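Uncharacterized protein (Legionella pneumophila subsp. pneumophila, PDB 5DGG) is probably a ubiquitin-specific cysteine protease of the LupA family involved in metaeffector activity, represented here by its central domain. Local coordinates at residues 5-11 / 61-65; 130-135 / 167-173. All blocks are in the same frame, centred on the assembly; numbering follows the deposited sequence.

Interaction 1: 5-11 / 61-65; sequences QMQDHDM and PGHWR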
# COMPACT_ATOMS: atom_id res chain seq x y z
N GLN A 5 14.34 -1.21 -9.72
CA GLN A 5 13.18 -0.87 -8.93
C GLN A 5 11.91 -1.11 -9.72
O GLN A 5 11.88 -0.90 -10.94
CB GLN A 5 13.21 0.62 -8.62
CG GLN A 5 14.01 0.97 -7.39
CD GLN A 5 13.83 2.41 -7.02
OE1 GLN A 5 13.52 3.22 -7.88
NE2 GLN A 5 14.00 2.73 -5.74
N MET A 6 10.84 -1.50 -9.00
CA MET A 6 9.53 -1.51 -9.58
C MET A 6 9.14 -0.09 -9.98
O MET A 6 9.41 0.90 -9.28
CB MET A 6 8.51 -2.13 -8.61
CG MET A 6 8.74 -3.60 -8.38
SD MET A 6 7.54 -4.55 -7.41
CE MET A 6 6.14 -4.52 -8.53
N GLN A 7 8.53 0.02 -11.15
CA GLN A 7 7.97 1.27 -11.61
C GLN A 7 6.45 1.21 -11.43
O GLN A 7 5.88 0.18 -11.03
CB GLN A 7 8.33 1.49 -13.09
CG GLN A 7 9.85 1.53 -13.36
CD GLN A 7 10.17 1.79 -14.82
OE1 GLN A 7 9.27 1.73 -15.66
NE2 GLN A 7 11.43 2.08 -15.13
N ASP A 8 5.79 2.33 -11.72
CA ASP A 8 4.31 2.40 -11.62
C ASP A 8 3.58 1.19 -12.18
O ASP A 8 2.73 0.58 -11.51
CB ASP A 8 3.80 3.61 -12.36
CG ASP A 8 4.17 4.90 -11.68
OD1 ASP A 8 4.62 4.84 -10.51
OD2 ASP A 8 4.00 5.97 -12.33
N HIS A 9 3.87 0.89 -13.45
CA HIS A 9 3.13 -0.14 -14.17
C HIS A 9 3.33 -1.49 -13.51
O HIS A 9 2.41 -2.28 -13.45
CB HIS A 9 3.50 -0.19 -15.67
CG HIS A 9 4.94 -0.47 -15.95
ND1 HIS A 9 5.87 0.53 -16.14
CD2 HIS A 9 5.61 -1.64 -16.11
CE1 HIS A 9 7.05 -0.00 -16.39
NE2 HIS A 9 6.93 -1.32 -16.37
N ASP A 10 4.53 -1.74 -13.00
CA ASP A 10 4.83 -2.99 -12.28
C ASP A 10 3.94 -3.08 -11.05
O ASP A 10 3.39 -4.15 -10.78
CB ASP A 10 6.29 -3.05 -11.83
CG ASP A 10 7.27 -2.93 -12.98
OD1 ASP A 10 7.04 -3.58 -14.02
OD2 ASP A 10 8.28 -2.22 -12.82
N MET A 11 3.80 -1.97 -10.31
CA MET A 11 2.95 -1.99 -9.10
C MET A 11 1.50 -2.21 -9.52
O MET A 11 0.78 -3.01 -8.91
CB MET A 11 3.05 -0.68 -8.31
CG MET A 11 4.43 -0.31 -7.77
SD MET A 11 5.01 -1.49 -6.53
CE MET A 11 3.94 -0.90 -5.17
N PRO A 61 7.18 7.77 -6.01
CA PRO A 61 7.81 6.65 -6.69
C PRO A 61 9.12 6.38 -6.02
O PRO A 61 9.44 6.99 -4.98
CB PRO A 61 8.01 7.20 -8.09
CG PRO A 61 8.40 8.61 -7.82
CD PRO A 61 7.68 9.04 -6.56
N GLY A 62 9.88 5.44 -6.54
CA GLY A 62 11.15 5.13 -5.92
C GLY A 62 11.05 4.24 -4.71
O GLY A 62 10.86 3.07 -4.87
N HIS A 63 11.18 4.81 -3.50
CA HIS A 63 11.03 4.09 -2.27
C HIS A 63 9.51 3.87 -1.97
O HIS A 63 8.94 4.60 -1.19
CB HIS A 63 11.70 4.92 -1.16
CG HIS A 63 11.80 4.23 0.17
ND1 HIS A 63 13.01 3.98 0.79
CD2 HIS A 63 10.86 3.68 0.96
CE1 HIS A 63 12.79 3.39 1.94
NE2 HIS A 63 11.49 3.17 2.06
N TRP A 64 8.91 2.85 -2.58
CA TRP A 64 7.49 2.57 -2.42
C TRP A 64 7.14 2.34 -0.97
O TRP A 64 7.90 1.72 -0.22
CB TRP A 64 7.08 1.33 -3.25
CG TRP A 64 7.18 1.62 -4.74
CD1 TRP A 64 8.18 1.24 -5.60
CD2 TRP A 64 6.23 2.32 -5.51
NE1 TRP A 64 7.92 1.69 -6.87
CE2 TRP A 64 6.72 2.35 -6.85
CE3 TRP A 64 5.02 2.93 -5.22
CZ2 TRP A 64 6.04 2.99 -7.88
CZ3 TRP A 64 4.32 3.52 -6.25
CH2 TRP A 64 4.85 3.57 -7.58
N ARG A 65 6.01 2.91 -0.58
CA ARG A 65 5.41 2.73 0.72
C ARG A 65 3.92 2.44 0.57
O ARG A 65 3.31 2.66 -0.48
CB ARG A 65 5.64 3.99 1.57
CG ARG A 65 7.09 4.25 1.95
CD ARG A 65 7.23 5.53 2.74
NE ARG A 65 8.62 5.86 3.01
CZ ARG A 65 9.42 6.59 2.22
NH1 ARG A 65 9.01 7.11 1.08
NH2 ARG A 65 10.66 6.79 2.59
O HOH W 1 9.56 4.36 -8.86
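M11 meets W64 through a folded chain: with chi2 at -65° and chi3 at -76° the thioether doubles back and lies along the indole instead of running on past it. CG then sits over the six-membered ring, 3.6 Å from W64 CE2, as a CH-pi contact, while SD is 4.1 Å from the centroid of the five-membered ring and almost on its normal, a Met-aromatic contact. Methionine suits this place because its flexible, polarisable chain can follow a flat surface. The backbone of P61 and G62 lies against the opposite face, offset toward the rim, so the indole is sandwiched.

Two oxygens meet the ring at its edge. W64 NE1 donates to M6 O at 2.9 Å in a nearly straight bond (166°), approaching from above the carbonyl plane, and this fixes the rotation of the indole. D8 OD1 stands 3.2 Å from W64 CH2, where the weakly positive C-H rim probably suits a carboxylate. A water accepts from G62 N at 2.6 Å and reaches M6 O only weakly. The amide of Q5 lies alongside G62, whose backbone conformation suits a residue without a side chain.

On the helix side, D10, in the first turn, accepts the backbone N-H of the N-cap residue Q7 at OD2 (2.8 Å). On the other side, H63 centres an inverse gamma turn and bonds D87 through NE2. A histidine followed directly by tryptophan, and paired with an aspartate, recalls the His-Trp element of Ulp/SENP-type cysteine proteases.

Interaction 2: 130-135 / 167-173; sequences YSCGDF and NEDNVLR
The charged part of the contact is a side-on grip of R173 on D134. R173 NE bonds D134 OD2 at 2.8 Å and NH2 bonds OD1 at 2.7 Å, with the carboxylate and guanidinium planes only 21° apart. Bends at chi2 (54°) and chi3 (60°) curl the arginine back so that this edge faces the acid. The fork of one group matches that of the other, which makes arginine apt here; T176 OG1 gives D134 OD2 a further hydrogen bond, and NH1 of R173 holds the carbonyl of D4. The Y130 ring presents CD1 to the guanidinium face.

Hydrogen bonds between neutral groups form a second cluster. Y130 OH donates to N170 OD1 in a very short bond of 2.5 Å, and the same oxygen receives N167 ND2 at 3.0 Å. Q126 joins from outside, its amide bonding both Y130 OH and N167 ND2. N167 uses its other end within its own segment: OD1 accepts R173 N at 2.9 Å, from above the carbonyl plane, and L172 N weakly. An asparagine can give and accept at once, so N167 ties the start of helix 171-183 to this buried network.

Apolar packing completes the contact. L172 CD2 sits over the face of F135, 4.2 Å from its centroid, and N167 CB touches F135 CE2 at 3.8 Å.

The joint thus clasps the beginnings of helices 132-146 and 171-183 together, while helix 156-165 packs against it, L162 on F135 and T161 on L172; the five-stranded sheet contributes no strand to the contact.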
# COMPACT_ATOMS: atom_id res chain seq x y z
N TYR A 130 16.03 -1.11 -4.12
CA TYR A 130 15.41 -1.78 -5.25
C TYR A 130 14.16 -2.61 -4.91
O TYR A 130 13.36 -2.83 -5.78
CB TYR A 130 16.39 -2.65 -6.04
CG TYR A 130 16.71 -3.98 -5.42
CD1 TYR A 130 16.09 -5.15 -5.88
CD2 TYR A 130 17.63 -4.10 -4.38
CE1 TYR A 130 16.36 -6.39 -5.31
CE2 TYR A 130 17.90 -5.33 -3.80
CZ TYR A 130 17.27 -6.47 -4.28
OH TYR A 130 17.57 -7.69 -3.74
N SER A 131 14.03 -3.09 -3.67
CA SER A 131 12.98 -4.04 -3.35
C SER A 131 11.77 -3.40 -2.61
O SER A 131 10.90 -4.11 -2.19
CB SER A 131 13.53 -5.20 -2.54
OG SER A 131 14.12 -4.76 -1.32
N CYS A 132 11.69 -2.06 -2.53
CA CYS A 132 10.63 -1.42 -1.76
C CYS A 132 9.28 -1.73 -2.39
O CYS A 132 8.34 -1.92 -1.69
CB CYS A 132 10.85 0.08 -1.65
SG CYS A 132 12.21 0.59 -0.57
N GLY A 133 9.22 -1.76 -3.72
CA GLY A 133 8.02 -2.12 -4.47
C GLY A 133 7.52 -3.51 -4.13
O GLY A 133 6.31 -3.73 -3.94
N ASP A 134 8.47 -4.45 -4.11
CA ASP A 134 8.18 -5.83 -3.82
C ASP A 134 7.58 -5.99 -2.43
O ASP A 134 6.56 -6.68 -2.24
CB ASP A 134 9.47 -6.67 -3.92
CG ASP A 134 10.21 -6.47 -5.26
OD1 ASP A 134 10.80 -5.37 -5.51
OD2 ASP A 134 10.21 -7.44 -6.05
N PHE A 135 8.25 -5.42 -1.45
CA PHE A 135 7.72 -5.39 -0.09
C PHE A 135 6.34 -4.76 -0.02
O PHE A 135 5.45 -5.30 0.64
CB PHE A 135 8.67 -4.66 0.88
CG PHE A 135 9.83 -5.51 1.40
CD1 PHE A 135 9.71 -6.22 2.56
CD2 PHE A 135 11.05 -5.55 0.73
CE1 PHE A 135 10.75 -7.00 3.03
CE2 PHE A 135 12.10 -6.33 1.18
CZ PHE A 135 11.95 -7.05 2.34
N ASN A 167 12.99 -10.58 1.66
CA ASN A 167 13.63 -10.75 0.35
C ASN A 167 15.04 -11.34 0.45
O ASN A 167 15.92 -11.07 -0.38
CB ASN A 167 13.65 -9.45 -0.43
CG ASN A 167 14.00 -9.66 -1.88
OD1 ASN A 167 13.56 -10.64 -2.51
ND2 ASN A 167 14.80 -8.76 -2.42
N GLU A 168 15.24 -12.16 1.46
CA GLU A 168 16.48 -12.96 1.57
C GLU A 168 16.73 -13.75 0.31
O GLU A 168 15.80 -14.35 -0.23
CB GLU A 168 16.35 -13.93 2.75
CG GLU A 168 17.08 -13.46 3.99
CD GLU A 168 18.52 -13.97 4.00
OE1 GLU A 168 19.12 -14.05 2.90
OE2 GLU A 168 19.05 -14.30 5.10
N ASP A 169 17.98 -13.77 -0.14
CA ASP A 169 18.38 -14.45 -1.38
C ASP A 169 17.54 -13.96 -2.56
O ASP A 169 17.35 -14.70 -3.53
CB ASP A 169 18.27 -15.99 -1.25
CG ASP A 169 19.38 -16.61 -0.39
OD1 ASP A 169 20.17 -15.85 0.20
OD2 ASP A 169 19.43 -17.88 -0.32
N ASN A 170 16.98 -12.75 -2.44
CA ASN A 170 16.17 -12.13 -3.48
C ASN A 170 14.93 -12.98 -3.80
O ASN A 170 14.42 -12.89 -4.90
CB ASN A 170 17.04 -11.91 -4.73
CG ASN A 170 16.75 -10.61 -5.43
OD1 ASN A 170 16.41 -9.59 -4.80
ND2 ASN A 170 16.85 -10.62 -6.74
N VAL A 171 14.44 -13.77 -2.85
CA VAL A 171 13.32 -14.68 -3.14
C VAL A 171 12.00 -13.95 -3.34
O VAL A 171 11.13 -14.42 -4.11
CB VAL A 171 13.10 -15.78 -2.08
CG1 VAL A 171 14.30 -16.71 -2.01
CG2 VAL A 171 12.75 -15.18 -0.72
N LEU A 172 11.83 -12.80 -2.68
CA LEU A 172 10.61 -12.00 -2.91
C LEU A 172 10.60 -11.43 -4.33
O LEU A 172 9.60 -11.52 -5.06
CB LEU A 172 10.47 -10.92 -1.84
CG LEU A 172 9.10 -10.23 -1.80
CD1 LEU A 172 7.92 -11.15 -1.39
CD2 LEU A 172 9.20 -9.02 -0.88
N ARG A 173 11.72 -10.89 -4.78
CA ARG A 173 11.86 -10.48 -6.18
C ARG A 173 11.63 -11.63 -7.17
O ARG A 173 10.97 -11.45 -8.21
CB ARG A 173 13.21 -9.81 -6.40
CG ARG A 173 13.54 -9.44 -7.85
CD ARG A 173 12.49 -8.57 -8.55
NE ARG A 173 12.21 -7.26 -7.93
CZ ARG A 173 12.81 -6.12 -8.24
NH1 ARG A 173 13.76 -6.10 -9.17
NH2 ARG A 173 12.47 -4.98 -7.61

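How the interactions relate
The two interactions, with centres about 12 Å apart, meet at the start of helix 132-146. M6 SD lies 3.4 Å from D134 N, and W64 N is 3.5 Å from C132 CB, so the tryptophan of interaction 1 packs directly beside the helix that interaction 2 holds to 171-183. Between them lies the probable active site: C132 SG is 3.7 Å from H63 ND1, and H63 in turn bonds D87, a geometry consistent with a Cys-His-Asp catalytic triad. Interaction 1 would thus position the histidine loop and interaction 2 the cysteine helix.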